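Local coordinates for primase X domain-containing protein (Sulfolobus solfataricus, PDB 4WYH) that serves as a noncatalytic subunit of the archaeal eukaryotic-type primase, needed for efficient primer synthesis, at residues A[32-37]-A[106-111]; A[43-48]-A[115-120]; A[49-54]-A[88-93]; A[57-60]-A[64-67]; A[104-107]-A[113-116]. All coordinates share one frame; numbering follows the deposited sequence.

Contact 1: A[32-37]-A[106-111]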
# COMPACT_ATOMS: atom_id res chain seq x y z
N TYR A 32 11.29 0.60 6.29
CA TYR A 32 10.13 1.00 5.46
C TYR A 32 10.52 1.03 4.01
O TYR A 32 9.68 1.21 3.14
CB TYR A 32 9.51 2.36 5.86
CG TYR A 32 8.78 2.33 7.18
CD1 TYR A 32 7.73 1.49 7.32
CD2 TYR A 32 9.16 3.11 8.28
CE1 TYR A 32 7.02 1.42 8.51
CE2 TYR A 32 8.44 3.05 9.50
CZ TYR A 32 7.36 2.20 9.58
OH TYR A 32 6.52 2.04 10.70
N SER A 33 11.79 0.83 3.74
CA SER A 33 12.25 0.78 2.38
C SER A 33 11.43 -0.17 1.60
O SER A 33 11.15 0.10 0.44
CB SER A 33 13.73 0.36 2.30
OG SER A 33 14.51 1.53 2.55
N TRP A 34 11.09 -1.32 2.20
CA TRP A 34 10.35 -2.39 1.50
C TRP A 34 9.00 -1.91 0.93
O TRP A 34 8.59 -2.37 -0.12
CB TRP A 34 10.18 -3.63 2.41
CG TRP A 34 9.25 -3.46 3.56
CD1 TRP A 34 9.56 -2.99 4.80
CD2 TRP A 34 7.82 -3.71 3.59
NE1 TRP A 34 8.44 -2.98 5.61
CE2 TRP A 34 7.37 -3.43 4.88
CE3 TRP A 34 6.89 -4.16 2.64
CZ2 TRP A 34 6.02 -3.53 5.24
CZ3 TRP A 34 5.56 -4.28 3.02
CH2 TRP A 34 5.15 -3.97 4.33
N ILE A 35 8.36 -0.99 1.61
CA ILE A 35 7.12 -0.40 1.13
C ILE A 35 7.35 0.33 -0.17
O ILE A 35 6.59 0.14 -1.13
CB ILE A 35 6.51 0.53 2.18
CG1 ILE A 35 6.28 -0.28 3.47
CG2 ILE A 35 5.22 1.16 1.67
CD1 ILE A 35 5.42 0.36 4.51
N GLU A 36 8.40 1.13 -0.25
CA GLU A 36 8.72 1.86 -1.47
C GLU A 36 8.94 0.90 -2.64
O GLU A 36 8.46 1.11 -3.74
CB GLU A 36 9.94 2.75 -1.29
CG GLU A 36 9.75 3.88 -0.26
CD GLU A 36 8.89 5.04 -0.74
OE1 GLU A 36 8.36 4.92 -1.87
OE2 GLU A 36 8.72 6.07 0.01
N LYS A 37 9.65 -0.18 -2.37
CA LYS A 37 9.89 -1.19 -3.38
C LYS A 37 8.62 -1.83 -3.92
O LYS A 37 8.49 -2.03 -5.09
CB LYS A 37 10.79 -2.28 -2.81
CG LYS A 37 11.67 -2.89 -3.88
CD LYS A 37 12.32 -1.78 -4.71
CE LYS A 37 13.36 -2.23 -5.74
NZ LYS A 37 13.73 -0.98 -6.50
N TRP A 106 0.68 -1.86 8.75
CA TRP A 106 0.98 -3.20 9.30
C TRP A 106 2.47 -3.61 9.06
O TRP A 106 3.07 -3.39 8.00
CB TRP A 106 0.10 -4.20 8.60
CG TRP A 106 -1.30 -4.28 9.00
CD1 TRP A 106 -2.04 -3.36 9.74
CD2 TRP A 106 -2.18 -5.34 8.67
NE1 TRP A 106 -3.28 -3.83 9.91
CE2 TRP A 106 -3.43 -5.02 9.25
CE3 TRP A 106 -2.06 -6.50 7.92
CZ2 TRP A 106 -4.56 -5.84 9.09
CZ3 TRP A 106 -3.15 -7.33 7.80
CH2 TRP A 106 -4.39 -6.98 8.39
N SER A 107 3.10 -4.16 10.09
CA SER A 107 4.43 -4.68 9.97
C SER A 107 4.46 -5.91 9.07
O SER A 107 3.49 -6.50 8.84
CB SER A 107 4.98 -5.03 11.37
OG SER A 107 4.26 -6.10 11.93
N LEU A 108 5.63 -6.28 8.61
CA LEU A 108 5.79 -7.54 7.92
C LEU A 108 5.38 -8.66 8.81
O LEU A 108 4.79 -9.61 8.35
CB LEU A 108 7.23 -7.72 7.47
CG LEU A 108 7.53 -6.82 6.29
CD1 LEU A 108 8.98 -6.42 6.28
CD2 LEU A 108 7.16 -7.53 5.03
N LYS A 109 5.73 -8.59 10.08
CA LYS A 109 5.31 -9.62 11.06
C LYS A 109 3.77 -9.81 11.13
O LYS A 109 3.26 -10.91 11.09
CB LYS A 109 5.87 -9.29 12.46
CG LYS A 109 5.94 -10.48 13.41
CD LYS A 109 6.73 -11.66 12.83
CE LYS A 109 6.55 -12.97 13.59
NZ LYS A 109 6.71 -12.79 15.05
N ARG A 110 3.03 -8.72 11.28
CA ARG A 110 1.58 -8.79 11.32
C ARG A 110 1.03 -9.29 10.00
O ARG A 110 0.13 -10.08 9.96
CB ARG A 110 0.99 -7.45 11.68
CG ARG A 110 -0.51 -7.35 11.57
CD ARG A 110 -1.09 -6.00 12.06
NE ARG A 110 -1.03 -5.92 13.52
CZ ARG A 110 -1.65 -4.99 14.23
NH1 ARG A 110 -2.29 -4.05 13.60
NH2 ARG A 110 -1.60 -5.01 15.55
N ILE A 111 1.54 -8.77 8.91
CA ILE A 111 1.11 -9.25 7.60
C ILE A 111 1.32 -10.78 7.49
O ILE A 111 0.41 -11.48 7.02
CB ILE A 111 1.82 -8.49 6.45
CG1 ILE A 111 1.35 -7.02 6.40
CG2 ILE A 111 1.58 -9.16 5.10
CD1 ILE A 111 2.42 -6.10 5.85

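Contact 2: A[43-48]-A[115-120]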
# COMPACT_ATOMS: atom_id res chain seq x y z
N LEU A 43 1.67 -5.35 -6.89
CA LEU A 43 1.23 -6.62 -6.36
C LEU A 43 0.10 -7.17 -7.26
O LEU A 43 -0.12 -6.69 -8.41
CB LEU A 43 0.76 -6.49 -4.89
CG LEU A 43 1.80 -6.02 -3.84
CD1 LEU A 43 1.16 -5.86 -2.44
CD2 LEU A 43 3.01 -6.93 -3.78
N GLN A 44 -0.63 -8.14 -6.72
CA GLN A 44 -1.54 -8.90 -7.53
C GLN A 44 -2.95 -8.99 -6.92
O GLN A 44 -3.73 -8.14 -7.22
CB GLN A 44 -0.91 -10.24 -7.88
CG GLN A 44 -1.70 -11.05 -8.87
CD GLN A 44 -0.92 -12.22 -9.45
OE1 GLN A 44 -1.10 -12.55 -10.61
NE2 GLN A 44 -0.07 -12.84 -8.67
N ASP A 45 -3.30 -10.05 -6.22
CA ASP A 45 -4.59 -10.16 -5.58
C ASP A 45 -4.73 -9.35 -4.29
O ASP A 45 -5.82 -9.14 -3.82
CB ASP A 45 -4.89 -11.61 -5.25
CG ASP A 45 -4.96 -12.51 -6.54
OD1 ASP A 45 -5.14 -12.00 -7.67
OD2 ASP A 45 -4.79 -13.73 -6.34
N SER A 46 -3.61 -8.87 -3.73
CA SER A 46 -3.63 -8.21 -2.46
C SER A 46 -3.52 -6.70 -2.55
O SER A 46 -3.35 -6.08 -1.54
CB SER A 46 -2.55 -8.80 -1.56
OG SER A 46 -1.28 -8.37 -1.96
N ARG A 47 -3.58 -6.11 -3.76
CA ARG A 47 -3.38 -4.66 -3.99
C ARG A 47 -4.21 -3.77 -3.15
O ARG A 47 -3.67 -2.84 -2.55
CB ARG A 47 -3.60 -4.26 -5.45
CG ARG A 47 -2.47 -4.63 -6.35
CD ARG A 47 -2.85 -4.45 -7.82
NE ARG A 47 -3.94 -5.35 -8.20
CZ ARG A 47 -4.64 -5.20 -9.31
NH1 ARG A 47 -4.40 -4.18 -10.17
NH2 ARG A 47 -5.56 -6.08 -9.58
N LYS A 48 -5.53 -4.04 -3.05
CA LYS A 48 -6.39 -3.16 -2.31
C LYS A 48 -6.11 -3.23 -0.81
O LYS A 48 -5.96 -2.25 -0.15
CB LYS A 48 -7.85 -3.40 -2.67
CG LYS A 48 -8.20 -2.75 -4.00
CD LYS A 48 -9.65 -3.04 -4.36
CE LYS A 48 -9.89 -2.58 -5.77
NZ LYS A 48 -11.30 -2.88 -6.17
N ASP A 115 -2.20 -12.22 7.02
CA ASP A 115 -2.48 -12.15 5.60
C ASP A 115 -1.33 -12.75 4.82
O ASP A 115 -0.57 -12.05 4.19
CB ASP A 115 -2.78 -10.71 5.22
CG ASP A 115 -3.38 -10.54 3.83
OD1 ASP A 115 -3.43 -11.44 2.97
OD2 ASP A 115 -3.79 -9.37 3.61
N LYS A 116 -1.24 -14.06 4.86
CA LYS A 116 -0.20 -14.75 4.11
C LYS A 116 -0.32 -14.55 2.62
O LYS A 116 0.66 -14.58 1.96
CB LYS A 116 -0.14 -16.22 4.48
CG LYS A 116 0.27 -16.49 5.92
CD LYS A 116 0.09 -17.94 6.30
CE LYS A 116 0.82 -18.23 7.60
NZ LYS A 116 0.51 -17.29 8.68
N GLU A 117 -1.51 -14.36 2.09
CA GLU A 117 -1.62 -14.08 0.64
C GLU A 117 -0.84 -12.83 0.26
O GLU A 117 -0.03 -12.80 -0.65
CB GLU A 117 -3.10 -14.01 0.20
CG GLU A 117 -3.26 -13.62 -1.27
CD GLU A 117 -4.71 -13.45 -1.68
OE1 GLU A 117 -5.25 -12.37 -1.49
OE2 GLU A 117 -5.29 -14.39 -2.25
N MET A 118 -1.08 -11.76 1.02
CA MET A 118 -0.40 -10.51 0.77
C MET A 118 1.09 -10.68 1.08
O MET A 118 1.98 -10.14 0.41
CB MET A 118 -1.00 -9.41 1.65
CG MET A 118 -0.24 -8.08 1.62
SD MET A 118 -1.09 -6.74 2.49
CE MET A 118 0.22 -6.11 3.44
N TYR A 119 1.39 -11.41 2.14
CA TYR A 119 2.79 -11.56 2.57
C TYR A 119 3.56 -12.20 1.41
O TYR A 119 4.61 -11.75 1.06
CB TYR A 119 2.90 -12.45 3.78
CG TYR A 119 4.24 -12.49 4.39
CD1 TYR A 119 4.71 -11.45 5.14
CD2 TYR A 119 5.04 -13.65 4.24
CE1 TYR A 119 5.98 -11.51 5.72
CE2 TYR A 119 6.28 -13.72 4.85
CZ TYR A 119 6.73 -12.64 5.59
OH TYR A 119 7.97 -12.69 6.20
N ASN A 120 3.05 -13.29 0.87
CA ASN A 120 3.74 -13.91 -0.26
C ASN A 120 3.89 -12.95 -1.46
O ASN A 120 4.91 -12.93 -2.04
CB ASN A 120 3.04 -15.18 -0.68
CG ASN A 120 3.33 -16.33 0.26
OD1 ASN A 120 4.22 -16.22 1.11
ND2 ASN A 120 2.61 -17.41 0.15
O HOH W 1 -3.93 -15.39 -4.58

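Contact 3: A[49-54]-A[88-93]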
# COMPACT_ATOMS: atom_id res chain seq x y z
N ARG A 49 -5.94 -4.43 -0.29
CA ARG A 49 -5.57 -4.57 1.13
C ARG A 49 -4.20 -3.93 1.45
O ARG A 49 -4.07 -3.29 2.48
CB ARG A 49 -5.54 -6.07 1.49
CG ARG A 49 -6.91 -6.68 1.36
CD ARG A 49 -7.00 -8.02 2.11
NE ARG A 49 -5.89 -8.93 1.82
CZ ARG A 49 -5.92 -9.84 0.88
NH1 ARG A 49 -6.94 -9.89 0.08
NH2 ARG A 49 -4.89 -10.68 0.70
N PHE A 50 -3.21 -4.06 0.56
CA PHE A 50 -1.89 -3.44 0.75
C PHE A 50 -2.09 -1.95 0.81
O PHE A 50 -1.54 -1.31 1.65
CB PHE A 50 -0.95 -3.79 -0.40
CG PHE A 50 0.44 -3.20 -0.25
CD1 PHE A 50 1.27 -3.68 0.73
CD2 PHE A 50 0.84 -2.13 -1.00
CE1 PHE A 50 2.53 -3.17 0.89
CE2 PHE A 50 2.12 -1.60 -0.82
CZ PHE A 50 2.94 -2.12 0.14
N ILE A 51 -2.91 -1.39 -0.05
CA ILE A 51 -3.25 0.05 0.05
C ILE A 51 -3.94 0.45 1.35
O ILE A 51 -3.52 1.41 2.00
CB ILE A 51 -4.13 0.53 -1.17
CG1 ILE A 51 -3.34 0.46 -2.48
CG2 ILE A 51 -4.73 1.94 -0.93
CD1 ILE A 51 -4.25 0.65 -3.71
N LEU A 52 -4.95 -0.27 1.76
CA LEU A 52 -5.67 0.08 2.98
C LEU A 52 -4.80 -0.07 4.24
O LEU A 52 -4.81 0.80 5.10
CB LEU A 52 -6.91 -0.77 3.12
CG LEU A 52 -7.81 -0.57 4.34
CD1 LEU A 52 -8.23 0.89 4.42
CD2 LEU A 52 -8.99 -1.50 4.27
N TYR A 53 -4.04 -1.16 4.34
CA TYR A 53 -3.40 -1.54 5.61
C TYR A 53 -1.99 -1.09 5.73
O TYR A 53 -1.47 -0.99 6.87
CB TYR A 53 -3.59 -3.09 5.94
CG TYR A 53 -5.04 -3.51 6.10
CD1 TYR A 53 -5.75 -3.13 7.20
CD2 TYR A 53 -5.70 -4.29 5.14
CE1 TYR A 53 -7.08 -3.47 7.33
CE2 TYR A 53 -7.03 -4.61 5.24
CZ TYR A 53 -7.73 -4.18 6.33
OH TYR A 53 -9.03 -4.52 6.51
N VAL A 54 -1.34 -0.82 4.60
CA VAL A 54 0.06 -0.55 4.60
C VAL A 54 0.41 0.76 3.87
O VAL A 54 0.88 1.70 4.50
CB VAL A 54 0.85 -1.76 4.03
CG1 VAL A 54 2.32 -1.48 4.08
CG2 VAL A 54 0.45 -3.05 4.73
N GLU A 88 -11.17 6.50 -7.48
CA GLU A 88 -10.54 7.63 -6.83
C GLU A 88 -11.25 7.96 -5.51
O GLU A 88 -10.62 8.34 -4.58
CB GLU A 88 -10.50 8.87 -7.68
CG GLU A 88 -9.31 8.85 -8.62
CD GLU A 88 -9.05 10.19 -9.29
OE1 GLU A 88 -9.70 11.20 -8.95
OE2 GLU A 88 -8.19 10.22 -10.17
N SER A 89 -12.55 7.85 -5.49
CA SER A 89 -13.31 8.19 -4.29
C SER A 89 -12.89 7.22 -3.14
O SER A 89 -12.72 7.65 -1.98
CB SER A 89 -14.81 8.15 -4.60
OG SER A 89 -15.25 6.81 -4.57
N TRP A 90 -12.66 5.94 -3.46
CA TRP A 90 -12.15 4.99 -2.46
C TRP A 90 -10.76 5.46 -1.95
O TRP A 90 -10.53 5.56 -0.77
CB TRP A 90 -12.08 3.59 -3.03
CG TRP A 90 -11.73 2.56 -2.07
CD1 TRP A 90 -12.60 1.92 -1.20
CD2 TRP A 90 -10.46 1.94 -1.89
NE1 TRP A 90 -11.93 0.97 -0.48
CE2 TRP A 90 -10.61 0.96 -0.88
CE3 TRP A 90 -9.21 2.08 -2.49
CZ2 TRP A 90 -9.57 0.15 -0.46
CZ3 TRP A 90 -8.17 1.27 -2.03
CH2 TRP A 90 -8.36 0.31 -1.07
N LEU A 91 -9.87 5.77 -2.87
CA LEU A 91 -8.48 6.16 -2.52
C LEU A 91 -8.44 7.42 -1.67
O LEU A 91 -7.73 7.46 -0.69
CB LEU A 91 -7.63 6.32 -3.76
CG LEU A 91 -7.33 5.01 -4.50
CD1 LEU A 91 -6.70 5.25 -5.88
CD2 LEU A 91 -6.43 4.10 -3.66
N LYS A 92 -9.21 8.43 -2.05
CA LYS A 92 -9.28 9.64 -1.29
C LYS A 92 -9.85 9.38 0.09
O LYS A 92 -9.32 9.88 1.09
CB LYS A 92 -10.14 10.69 -1.98
CG LYS A 92 -9.67 11.07 -3.35
CD LYS A 92 -10.57 12.19 -3.90
CE LYS A 92 -10.03 12.80 -5.18
NZ LYS A 92 -11.16 13.58 -5.77
N SER A 93 -10.92 8.58 0.18
CA SER A 93 -11.45 8.20 1.49
C SER A 93 -10.44 7.44 2.39
O SER A 93 -10.33 7.71 3.58
CB SER A 93 -12.70 7.37 1.32
OG SER A 93 -13.15 6.91 2.61

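Contact 4: A[57-60]-A[64-67]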
# COMPACT_ATOMS: atom_id res chain seq x y z
N ARG A 57 -1.12 4.36 4.87
CA ARG A 57 -0.66 4.73 6.20
C ARG A 57 0.82 5.11 6.21
O ARG A 57 1.19 6.05 6.85
CB ARG A 57 -0.87 3.57 7.12
CG ARG A 57 -2.30 3.01 7.12
CD ARG A 57 -2.42 1.95 8.17
NE ARG A 57 -3.73 1.39 8.21
CZ ARG A 57 -4.15 0.56 9.15
NH1 ARG A 57 -3.32 0.20 10.13
NH2 ARG A 57 -5.38 0.06 9.08
N TYR A 58 1.65 4.37 5.50
CA TYR A 58 3.04 4.75 5.37
C TYR A 58 3.22 6.14 4.75
O TYR A 58 3.92 7.02 5.27
CB TYR A 58 3.75 3.72 4.54
CG TYR A 58 5.14 4.10 4.08
CD1 TYR A 58 6.15 4.26 4.99
CD2 TYR A 58 5.41 4.37 2.70
CE1 TYR A 58 7.44 4.65 4.56
CE2 TYR A 58 6.68 4.78 2.27
CZ TYR A 58 7.68 4.86 3.19
OH TYR A 58 8.93 5.19 2.87
N LEU A 59 2.61 6.33 3.59
CA LEU A 59 2.74 7.56 2.87
C LEU A 59 2.28 8.76 3.70
O LEU A 59 2.98 9.76 3.83
CB LEU A 59 1.93 7.46 1.56
CG LEU A 59 2.48 6.51 0.49
CD1 LEU A 59 1.50 6.46 -0.68
CD2 LEU A 59 3.84 7.04 0.09
N VAL A 60 1.13 8.65 4.30
CA VAL A 60 0.53 9.75 5.02
C VAL A 60 1.15 9.99 6.41
O VAL A 60 1.48 11.15 6.80
CB VAL A 60 -0.99 9.50 5.11
CG1 VAL A 60 -1.66 10.51 6.02
CG2 VAL A 60 -1.59 9.53 3.69
N GLY A 64 4.74 11.36 5.53
CA GLY A 64 4.12 12.66 5.70
C GLY A 64 3.90 13.37 4.39
O GLY A 64 3.94 14.58 4.36
N VAL A 65 3.62 12.64 3.31
CA VAL A 65 3.32 13.29 2.04
C VAL A 65 1.86 13.74 2.14
O VAL A 65 1.12 13.20 2.97
CB VAL A 65 3.52 12.34 0.82
CG1 VAL A 65 4.91 11.75 0.77
CG2 VAL A 65 2.47 11.26 0.81
N ASN A 66 1.45 14.67 1.27
CA ASN A 66 0.10 15.19 1.27
C ASN A 66 -0.87 14.47 0.38
O ASN A 66 -0.50 13.54 -0.33
CB ASN A 66 0.17 16.69 0.96
CG ASN A 66 0.95 17.45 2.03
OD1 ASN A 66 1.93 18.16 1.73
ND2 ASN A 66 0.49 17.37 3.27
N GLU A 67 -2.14 14.81 0.48
CA GLU A 67 -3.18 14.01 -0.13
C GLU A 67 -3.01 13.79 -1.64
O GLU A 67 -3.21 12.68 -2.13
CB GLU A 67 -4.57 14.63 0.17
CG GLU A 67 -5.01 14.47 1.64
CD GLU A 67 -4.44 15.52 2.63
OE1 GLU A 67 -3.38 16.16 2.37
OE2 GLU A 67 -5.08 15.74 3.70
O HOH W 2 0.73 13.65 5.74

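Contact 5: A[104-107]-A[113-116]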
# COMPACT_ATOMS: atom_id res chain seq x y z
N LEU A 104 -1.01 3.30 11.69
CA LEU A 104 0.30 2.85 11.29
C LEU A 104 0.30 1.64 10.34
O LEU A 104 -0.48 0.73 10.50
CB LEU A 104 1.09 2.42 12.50
CG LEU A 104 1.30 3.50 13.55
CD1 LEU A 104 1.69 2.84 14.88
CD2 LEU A 104 2.39 4.43 13.08
N PRO A 105 1.22 1.64 9.36
CA PRO A 105 1.22 0.52 8.41
C PRO A 105 1.40 -0.81 9.14
O PRO A 105 2.13 -0.86 10.12
CB PRO A 105 2.40 0.83 7.51
CG PRO A 105 3.30 1.64 8.35
CD PRO A 105 2.38 2.51 9.15
N TRP A 106 0.68 -1.86 8.75
CA TRP A 106 0.98 -3.20 9.30
C TRP A 106 2.47 -3.61 9.06
O TRP A 106 3.07 -3.39 8.00
CB TRP A 106 0.10 -4.20 8.60
CG TRP A 106 -1.30 -4.28 9.00
CD1 TRP A 106 -2.04 -3.36 9.74
CD2 TRP A 106 -2.18 -5.34 8.67
NE1 TRP A 106 -3.28 -3.83 9.91
CE2 TRP A 106 -3.43 -5.02 9.25
CE3 TRP A 106 -2.06 -6.50 7.92
CZ2 TRP A 106 -4.56 -5.84 9.09
CZ3 TRP A 106 -3.15 -7.33 7.80
CH2 TRP A 106 -4.39 -6.98 8.39
N SER A 107 3.10 -4.16 10.09
CA SER A 107 4.43 -4.68 9.97
C SER A 107 4.46 -5.91 9.07
O SER A 107 3.49 -6.50 8.84
CB SER A 107 4.98 -5.03 11.37
OG SER A 107 4.26 -6.10 11.93
N GLU A 113 1.31 -12.90 9.92
CA GLU A 113 0.37 -13.48 10.87
C GLU A 113 -1.09 -13.45 10.41
O GLU A 113 -1.82 -14.40 10.65
CB GLU A 113 0.50 -12.80 12.24
CG GLU A 113 1.74 -13.27 13.03
CD GLU A 113 1.95 -12.58 14.41
OE1 GLU A 113 3.08 -12.19 14.79
OE2 GLU A 113 0.94 -12.43 15.16
N ARG A 114 -1.49 -12.37 9.74
CA ARG A 114 -2.87 -12.14 9.39
C ARG A 114 -3.19 -12.38 7.89
O ARG A 114 -4.32 -12.63 7.56
CB ARG A 114 -3.20 -10.69 9.71
CG ARG A 114 -3.11 -10.34 11.19
CD ARG A 114 -3.75 -9.01 11.43
NE ARG A 114 -3.77 -8.58 12.83
CZ ARG A 114 -4.33 -7.47 13.24
NH1 ARG A 114 -4.88 -6.65 12.36
NH2 ARG A 114 -4.31 -7.16 14.52
N ASP A 115 -2.20 -12.22 7.02
CA ASP A 115 -2.48 -12.15 5.60
C ASP A 115 -1.33 -12.75 4.82
O ASP A 115 -0.57 -12.05 4.19
CB ASP A 115 -2.78 -10.71 5.22
CG ASP A 115 -3.38 -10.54 3.83
OD1 ASP A 115 -3.43 -11.44 2.97
OD2 ASP A 115 -3.79 -9.37 3.61
N LYS A 116 -1.24 -14.06 4.86
CA LYS A 116 -0.20 -14.75 4.11
C LYS A 116 -0.32 -14.55 2.62
O LYS A 116 0.66 -14.58 1.96
CB LYS A 116 -0.14 -16.22 4.48
CG LYS A 116 0.27 -16.49 5.92
CD LYS A 116 0.09 -17.94 6.30
CE LYS A 116 0.82 -18.23 7.60
NZ LYS A 116 0.51 -17.29 8.68

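Contact 1: A[32-37]-A[106-111]
W34 lays one face of its indole against L108, and this overlap supplies most of the buried surface between 32-37 and 106-111. The CD1 methyl of L108 stands 3.6 Å from the centroid of the five-membered ring and only 13° off the ring normal, the geometry of a CH-pi contact. CG of L108 sits over the same face nearer the rim. On the opposite face CG1 of I35 lies over the ring centre, 3.5 Å above the plane, so aliphatic groups sandwich the indole. Its far corner is met obliquely by I111, CH2 to CD1 at 3.8 Å, while the carbonyl oxygen of W106 approaches the edge at CZ2 (4.0 Å). The ring reaches across because chi1 of 70° sets CG between the backbone N and the carbonyl carbon. With W34 cut back to alanine, L108 CD1 and I111 CD1 are likely to face a gap and I35 to lose its aromatic cover. The loose side is polar: S33, E36 and K109 are exposed and take no part in the packing. There S107 caps helix 108-114, its OG accepting from R110 N at 3.0 Å with a nearly straight N-H...O angle of 167°. W34 also touches I122 and L126 of helix 116-128 and V54 of helix 47-63, which places the contact where helices 33-41 and 108-114 meet those two longer helices.

Contact 2: A[43-48]-A[115-120]
S46 abuts the first turn of helix 116-128 at M118, where the two backbones come within 5.1 Å from CA to CA. Followed outward, its side chain meets M118 at each atom. CB lies 3.6 Å from M118 CB and equally near M118 CA. OG, placed between the backbone N and the carbonyl carbon by chi1 of 74°, touches the same CA and runs beside M118 CG at 3.7 Å. Its polar need is met by a hydrogen bond to the carboxylate of E121, one turn beyond. The small serine thus permits close approach, while M118 sends its thioether away from the contact.

Toward solvent the character changes. D45 and E117 cross at about a right angle, their carboxylate planes 64° apart, with D45 CB 3.9 Å from E117 OE1. Their oxygens D45 OD2 and E117 OE2 are 4.2 Å apart, and a single water donates to both, at 2.6 Å to D45 OD2 and 2.9 Å to E117 OE2. The other oxygen, E117 OE1, forms a salt bridge with R49, which probably offsets part of the negative charge. D45 has been seen to bind manganese in this protein, although no metal is bound to this chain in the model. D115 caps the helix: its OD1 accepts from M118 N at 3.1 Å, with the donor well above the carboxylate plane. The contact therefore joins the turn leading into helix 47-63 to the start of helix 116-128, with M118 continuing inward onto F50 and V54 of the former and onto I111 of helix 108-114.

Contact 3: A[49-54]-A[88-93]
W90 and I51 bury the most surface, with L91 adding the third share. The indole of W90 reaches over to helix 47-63 with the outer corner of its six-membered ring, CZ3 lying 3.7 Å from I51 CG2. This methyl approaches the ring obliquely, with CH2 the next ring atom at 4.0 Å. Chi1 of -173° turns CG of W90 opposite its backbone N, extending the ring across the gap between the helices. I51 points its CB toward helix 88-101, and its CG2 branch serves both neighbours: besides the indole it touches CD2 of L91 at 3.9 Å. The second branch of I51 also reaches that methyl, CD1 to CD2 at 4.1 Å, the two aliphatic side chains crossing at about a right angle. L52 is a lesser participant near the indole.

The segment axes approach no closer than 11.1 Å and run at 21° in the same sense, so side chains rather than backbones span the separation. The touching side chains are apolar, and the contact is plain packing. Inward, both I51 and L91 also touch helix 67-78, at F77 and at L71 and K75 respectively, so that helix closes the inner side of the interface. Helix 67-78 runs back along helix 47-63, and helix 88-101 then resumes the direction of helix 47-63. This near-parallel pairing of the outer two helices is characteristic of an up-down-up three-helix arrangement.

Contact 4: A[57-60]-A[64-67]
L59 meets V65 through CB, and V65 answers with CG2, the two carbons 3.9 Å apart. Their orientations explain this choice of atoms. Chi1 of L59 places CG opposite its own carbonyl carbon, directing the leucine branches away from the C=O and leaving CB beside the incoming valine. In V65 the CG2 branch occupies the position between backbone N and carbonyl carbon, which brings it against the L59 carbonyl oxygen at 3.4 Å. That oxygen also accepts from V65 N at 3.0 Å, with an N-H...O angle of 159° and the donor tilted 26° from the carbonyl plane. Backbone and side chain of V65 therefore converge on one peptide group.

V60 turns its CB away from 64-67 and contributes mainly its carbonyl. The V60 oxygen is approached by G64 CA at 3.2 Å in a CA-H...O contact, and it shares a water with V65 O, which lies 2.8 Å from that water. G64 leaves helical geometry with phi of 69°, a value that favours glycine, and so turns the chain out of the helix. Y58 faces elsewhere, its ring meeting Y32 and its OH bonded to E36.

The arrangement terminates helix 47-63 and leads directly into helix 67-78: V65 rests on A70, L59 continues onto T73 and L74, and V60 packs on K99 of helix 88-101.

Contact 5: A[104-107]-A[113-116]
R114 lies across one face of the W106 indole, and D115 comes to its edge. Within this all-helical domain, a loop tryptophan just before helix 108-114 is thus covered by the last residue of that same helix. CD of R114 is 4.1 Å from the centroid of the six-membered ring of W106, 25° off its normal, so its methylene makes a CH-pi contact. R110 covers another part of the same face in a cation-pi pairing, while the ring of Y53 stacks on the opposite face. In the ring plane, CG1 of I111 and CB of D115 border the edge, D115 CB 4.3 Å from W106 CZ3.

The R114 chain is extended from CG to NE, with chi3 at 178°, and it crosses the indole at about a right angle. CB of R114 also touches CZ3 of W106, at 3.9 Å. The guanidinium stands nearly upright on the indole, the planes being 84° apart, so it presents an edge rather than lying flat. The polar end of D115 is engaged away from the ring, OD2 in a salt bridge to R49 of helix 47-63. Were W106 replaced by a serine, Y53 would probably lose its stacking partner and the R114 chain would be left free to turn, with a gap beside D115 CB. The backbone of W106 is hydrogen-bonded to that of Y53, which holds the loop beside helix 47-63 at the root of the ring. The closest approach in the contact is that of R114 NH1 to W106 CZ2, at 3.4 Å.

From the N terminus, helix 33-41 begins contact 1, which closes the long loop from 32-37 to 106-111. Contact 2 opens next, at 43-48, and ends at 115-120, so contacts 1 and 2 cross along the chain. Contact 3 is nested inside both, and contact 4, a short closure at the end of helix 47-63, lies within contact 3. Contact 5 follows in series, starting where contact 1 ends and finishing on the residues of contact 2. R49 ties contact 3 to contact 2, and R57 joins contact 4 to the loop of contact 5 at L104. Helix 47-63 thus links contacts 2, 3 and 4, joining the C-terminal helices to helix 88-101.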